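Local atomic coordinates of putative PTS system, cellobiose-specific IIA component (Streptococcus mutans, PDB entry 3L8R), a protein that probably serves as the IIA phosphocarrier of a cellobiose-type sugar phosphotransferase system, passing a phosphoryl group from HPr toward the sugar permease as a trimer. Residues R38-R49 / L106-Y117. Sequence-based numbering, arbitrary orientation.
Sequences RSIVHEAFDAMR and LREVAIEMLELY
Leu106 of helix 91-118 fits as a knob among Arg38, Val41, His42 and Phe45 of helix 20-49. The two segments run nearly parallel, crossing at 18°. From CB, with CG anti to the backbone N (chi1 -175°), the Leu106 side chain points toward helix 20-49. Its CG lies 4.1 Å from Val41 CG1. The branches then part. CD1 meets the edge of the Phe45 ring at CE2, near the ring plane. CD2 lies 3.8 Å from Arg38 CG and covers one face of that guanidinium; it also touches His42 NE2. Phe45 is a knob in return, with its CZ 3.5 Å from Ala110 CB and CE1 3.7 Å from Met113 CE. Further along, Met48 is a knob among Ala110, Met113, Leu114 and Tyr117. Its CB makes a CH-pi contact over one face of the Tyr117 ring, 4.0 Å from the centroid. Its SD lies oblique to that ring, in a Met-aromatic contact, and 3.9 Å from Leu114 CB. Helix 53-82 completes the three-helix bundle, with Ala63 against Val41. No hydrogen bond joins the two segments; the contact is made by apolar packing. Arg38 NH2 forms a salt bridge, and His42 NE2 a hydrogen bond, with Glu108 of the second subunit; Arg38 NH1 also bonds to Thr102 of its own chain. The chemistry therefore divides: an apolar seam between the two helices, bordered by polar and charged groups that tie the trimer.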
loop_
_atom_site.group_PDB
_atom_site.type_symbol
_atom_site.label_atom_id
_atom_site.label_comp_id
_atom_site.label_asym_id
_atom_site.label_seq_id
_atom_site.Cartn_x
_atom_site.Cartn_y
_atom_site.Cartn_z
ATOM N N ARG A 38 -4.587 12.149 0.846
ATOM C CA ARG A 38 -3.150 12.018 0.715
ATOM C C ARG A 38 -2.442 13.341 0.686
ATOM O O ARG A 38 -1.358 13.474 1.255
ATOM C CB ARG A 38 -2.722 11.187 -0.481
ATOM C CG ARG A 38 -1.368 10.539 -0.242
ATOM C CD ARG A 38 -0.845 9.923 -1.570
ATOM N NE ARG A 38 0.194 8.931 -1.357
ATOM C CZ ARG A 38 -0.010 7.622 -1.222
ATOM N NH1 ARG A 38 -1.214 7.072 -1.310
ATOM N NH2 ARG A 38 1.037 6.856 -1.052
ATOM N N SER A 39 -2.997 14.336 0.004
ATOM C CA SER A 39 -2.286 15.604 -0.025
ATOM C C SER A 39 -2.310 16.222 1.355
ATOM O O SER A 39 -1.381 16.927 1.736
ATOM C CB SER A 39 -2.857 16.563 -1.064
ATOM O OG SER A 39 -4.092 17.109 -0.626
ATOM N N ILE A 40 -3.348 15.939 2.129
ATOM C CA ILE A 40 -3.398 16.541 3.438
ATOM C C ILE A 40 -2.384 15.877 4.332
ATOM O O ILE A 40 -1.735 16.545 5.187
ATOM C CB ILE A 40 -4.799 16.541 4.080
ATOM C CG1 ILE A 40 -5.778 17.375 3.258
ATOM C CG2 ILE A 40 -4.723 17.185 5.442
ATOM C CD1 ILE A 40 -7.189 16.877 3.379
ATOM N N VAL A 41 -2.215 14.571 4.141
ATOM C CA VAL A 41 -1.225 13.897 4.959
ATOM C C VAL A 41 0.143 14.505 4.690
ATOM O O VAL A 41 0.931 14.705 5.628
ATOM C CB VAL A 41 -1.187 12.384 4.736
ATOM C CG1 VAL A 41 0.029 11.806 5.453
ATOM C CG2 VAL A 41 -2.466 11.750 5.229
ATOM N N HIS A 42 0.426 14.786 3.411
ATOM C CA HIS A 42 1.684 15.428 3.036
ATOM C C HIS A 42 1.824 16.821 3.641
ATOM O O HIS A 42 2.869 17.170 4.132
ATOM C CB HIS A 42 1.878 15.473 1.531
ATOM C CG HIS A 42 2.434 14.210 0.980
ATOM N ND1 HIS A 42 3.747 13.836 1.179
ATOM C CD2 HIS A 42 1.854 13.216 0.264
ATOM C CE1 HIS A 42 3.958 12.666 0.595
ATOM N NE2 HIS A 42 2.824 12.269 0.032
ATOM N N GLU A 43 0.747 17.580 3.676
ATOM C CA GLU A 43 0.705 18.796 4.507
ATOM C C GLU A 43 1.184 18.480 5.924
ATOM O O GLU A 43 2.153 19.089 6.390
ATOM C CB GLU A 43 -0.682 19.442 4.508
ATOM C CG GLU A 43 -1.167 19.883 3.140
ATOM C CD GLU A 43 -2.302 20.884 3.230
ATOM O OE1 GLU A 43 -3.484 20.524 3.118
ATOM O OE2 GLU A 43 -1.994 22.074 3.424
ATOM N N ALA A 44 0.600 17.477 6.574
ATOM C CA ALA A 44 1.091 17.140 7.906
ATOM C C ALA A 44 2.594 16.851 7.879
ATOM O O ALA A 44 3.303 17.256 8.807
ATOM C CB ALA A 44 0.324 16.007 8.530
ATOM N N PHE A 45 3.102 16.161 6.843
ATOM C CA PHE A 45 4.548 15.984 6.764
ATOM C C PHE A 45 5.300 17.307 6.578
ATOM O O PHE A 45 6.409 17.461 7.068
ATOM C CB PHE A 45 4.947 15.019 5.665
ATOM C CG PHE A 45 4.767 13.570 6.026
ATOM C CD1 PHE A 45 5.407 13.008 7.161
ATOM C CD2 PHE A 45 3.980 12.742 5.236
ATOM C CE1 PHE A 45 5.249 11.668 7.484
ATOM C CE2 PHE A 45 3.829 11.414 5.557
ATOM C CZ PHE A 45 4.469 10.868 6.684
ATOM N N ASP A 46 4.737 18.262 5.855
ATOM C CA ASP A 46 5.471 19.506 5.650
ATOM C C ASP A 46 5.506 20.255 6.997
ATOM O O ASP A 46 6.517 20.870 7.351
ATOM C CB ASP A 46 4.853 20.395 4.564
ATOM C CG ASP A 46 4.679 19.697 3.194
ATOM O OD1 ASP A 46 5.625 19.084 2.639
ATOM O OD2 ASP A 46 3.554 19.813 2.637
ATOM N N ALA A 47 4.404 20.151 7.748
ATOM C CA ALA A 47 4.219 20.874 9.015
ATOM C C ALA A 47 5.025 20.268 10.134
ATOM O O ALA A 47 5.441 20.993 11.039
ATOM C CB ALA A 47 2.726 20.974 9.417
ATOM N N MET A 48 5.228 18.950 10.079
ATOM C CA MET A 48 6.217 18.266 10.925
ATOM C C MET A 48 7.595 18.853 10.656
ATOM O O MET A 48 8.332 19.206 11.576
ATOM C CB MET A 48 6.249 16.755 10.626
ATOM C CG MET A 48 5.392 15.912 11.555
ATOM S SD MET A 48 4.902 14.282 10.923
ATOM C CE MET A 48 6.491 13.567 10.680
ATOM N N ARG A 49 7.929 18.962 9.378
ATOM C CA ARG A 49 9.260 19.401 8.978
ATOM C C ARG A 49 9.595 20.815 9.459
ATOM O O ARG A 49 10.741 21.088 9.815
ATOM C CB ARG A 49 9.450 19.247 7.468
ATOM C CG ARG A 49 9.642 17.814 7.071
ATOM C CD ARG A 49 10.242 17.686 5.725
ATOM N NE ARG A 49 9.250 17.894 4.691
ATOM C CZ ARG A 49 9.431 17.590 3.410
ATOM N NH1 ARG A 49 10.571 17.039 2.993
ATOM N NH2 ARG A 49 8.453 17.837 2.546
ATOM N N LEU A 106 -0.280 5.348 4.647
ATOM C CA LEU A 106 0.565 6.516 4.750
ATOM C C LEU A 106 0.148 7.391 5.943
ATOM O O LEU A 106 1.018 7.910 6.612
ATOM C CB LEU A 106 0.581 7.322 3.462
ATOM C CG LEU A 106 1.545 8.503 3.453
ATOM C CD1 LEU A 106 3.005 8.035 3.334
ATOM C CD2 LEU A 106 1.219 9.520 2.394
ATOM N N ARG A 107 -1.154 7.595 6.190
ATOM C CA ARG A 107 -1.569 8.331 7.420
ATOM C C ARG A 107 -1.016 7.642 8.656
ATOM O O ARG A 107 -0.504 8.293 9.526
ATOM C CB ARG A 107 -3.091 8.449 7.578
ATOM C CG ARG A 107 -3.511 8.077 9.006
ATOM C CD ARG A 107 -4.985 7.562 9.243
ATOM N NE ARG A 107 -5.320 6.161 8.920
ATOM C CZ ARG A 107 -5.538 5.177 9.823
ATOM N NH1 ARG A 107 -5.389 5.369 11.149
ATOM N NH2 ARG A 107 -5.892 3.955 9.404
ATOM N N GLU A 108 -1.123 6.312 8.711
ATOM C CA GLU A 108 -0.623 5.517 9.817
ATOM C C GLU A 108 0.838 5.810 10.052
ATOM O O GLU A 108 1.237 6.084 11.184
ATOM C CB GLU A 108 -0.815 4.039 9.558
ATOM C CG GLU A 108 -2.244 3.577 9.794
ATOM C CD GLU A 108 -2.480 2.121 9.478
ATOM O OE1 GLU A 108 -1.646 1.244 9.780
ATOM O OE2 GLU A 108 -3.538 1.816 8.950
ATOM N N VAL A 109 1.667 5.740 9.021
ATOM C CA VAL A 109 3.006 6.242 9.239
ATOM C C VAL A 109 2.859 7.725 9.129
ATOM O O VAL A 109 2.297 8.245 8.177
ATOM C CB VAL A 109 4.117 5.587 8.335
ATOM C CG1 VAL A 109 3.574 4.523 7.390
ATOM C CG2 VAL A 109 5.078 6.594 7.718
ATOM N N ALA A 110 3.296 8.466 10.099
ATOM C CA ALA A 110 2.915 9.883 10.031
ATOM C C ALA A 110 2.294 10.135 11.327
ATOM O O ALA A 110 2.791 10.974 12.046
ATOM C CB ALA A 110 1.934 10.188 8.946
ATOM N N ILE A 111 1.252 9.360 11.670
ATOM C CA ILE A 111 0.780 9.399 13.045
ATOM C C ILE A 111 1.980 9.001 13.910
ATOM O O ILE A 111 2.285 9.675 14.880
ATOM C CB ILE A 111 -0.407 8.493 13.301
ATOM C CG1 ILE A 111 -1.668 9.094 12.681
ATOM C CG2 ILE A 111 -0.605 8.328 14.797
ATOM C CD1 ILE A 111 -2.897 8.110 12.669
ATOM N N GLU A 112 2.691 7.945 13.516
ATOM C CA GLU A 112 3.842 7.487 14.278
ATOM C C GLU A 112 4.993 8.482 14.161
ATOM O O GLU A 112 5.706 8.783 15.109
ATOM C CB GLU A 112 4.275 6.106 13.820
ATOM C CG GLU A 112 3.238 4.990 14.051
ATOM C CD GLU A 112 2.622 5.006 15.459
ATOM O OE1 GLU A 112 1.402 4.787 15.574
ATOM O OE2 GLU A 112 3.346 5.260 16.441
ATOM N N MET A 113 5.129 9.053 12.994
ATOM C CA MET A 113 6.285 9.841 12.739
ATOM C C MET A 113 6.203 11.163 13.429
ATOM O O MET A 113 7.216 11.722 13.827
ATOM C CB MET A 113 6.464 9.976 11.251
ATOM C CG MET A 113 7.231 8.813 10.706
ATOM S SD MET A 113 8.458 9.454 9.575
ATOM C CE MET A 113 7.645 8.957 8.067
ATOM N N LEU A 114 4.980 11.652 13.558
ATOM C CA LEU A 114 4.666 12.808 14.367
ATOM C C LEU A 114 5.090 12.495 15.800
ATOM O O LEU A 114 5.858 13.263 16.386
ATOM C CB LEU A 114 3.183 13.103 14.273
ATOM C CG LEU A 114 2.378 13.816 15.351
ATOM C CD1 LEU A 114 1.925 15.151 14.881
ATOM C CD2 LEU A 114 1.171 12.949 15.682
ATOM N N GLU A 115 4.662 11.358 16.345
ATOM C CA GLU A 115 5.163 10.954 17.651
ATOM C C GLU A 115 6.691 11.057 17.793
ATOM O O GLU A 115 7.168 11.698 18.719
ATOM C CB GLU A 115 4.687 9.571 18.005
ATOM C CG GLU A 115 4.106 9.522 19.375
ATOM C CD GLU A 115 3.123 10.656 19.623
ATOM O OE1 GLU A 115 2.239 10.891 18.756
ATOM O OE2 GLU A 115 3.258 11.326 20.687
ATOM N N LEU A 116 7.444 10.452 16.868
ATOM C CA LEU A 116 8.931 10.514 16.835
ATOM C C LEU A 116 9.451 11.927 16.663
ATOM O O LEU A 116 10.494 12.268 17.181
ATOM C CB LEU A 116 9.484 9.703 15.657
ATOM C CG LEU A 116 10.513 8.583 15.860
ATOM C CD1 LEU A 116 11.136 8.163 14.535
ATOM C CD2 LEU A 116 11.586 8.944 16.889
ATOM N N TYR A 117 8.742 12.756 15.912
ATOM C CA TYR A 117 9.238 14.097 15.717
ATOM C C TYR A 117 9.348 14.778 17.047
ATOM O O TYR A 117 10.326 15.478 17.286
ATOM C CB TYR A 117 8.346 14.905 14.804
ATOM C CG TYR A 117 8.988 15.185 13.495
ATOM C CD1 TYR A 117 9.789 16.297 13.328
ATOM C CD2 TYR A 117 8.812 14.326 12.410
ATOM C CE1 TYR A 117 10.386 16.570 12.092
ATOM C CE2 TYR A 117 9.404 14.585 11.174
ATOM C CZ TYR A 117 10.189 15.704 11.025
ATOM O OH TYR A 117 10.775 15.974 9.813
#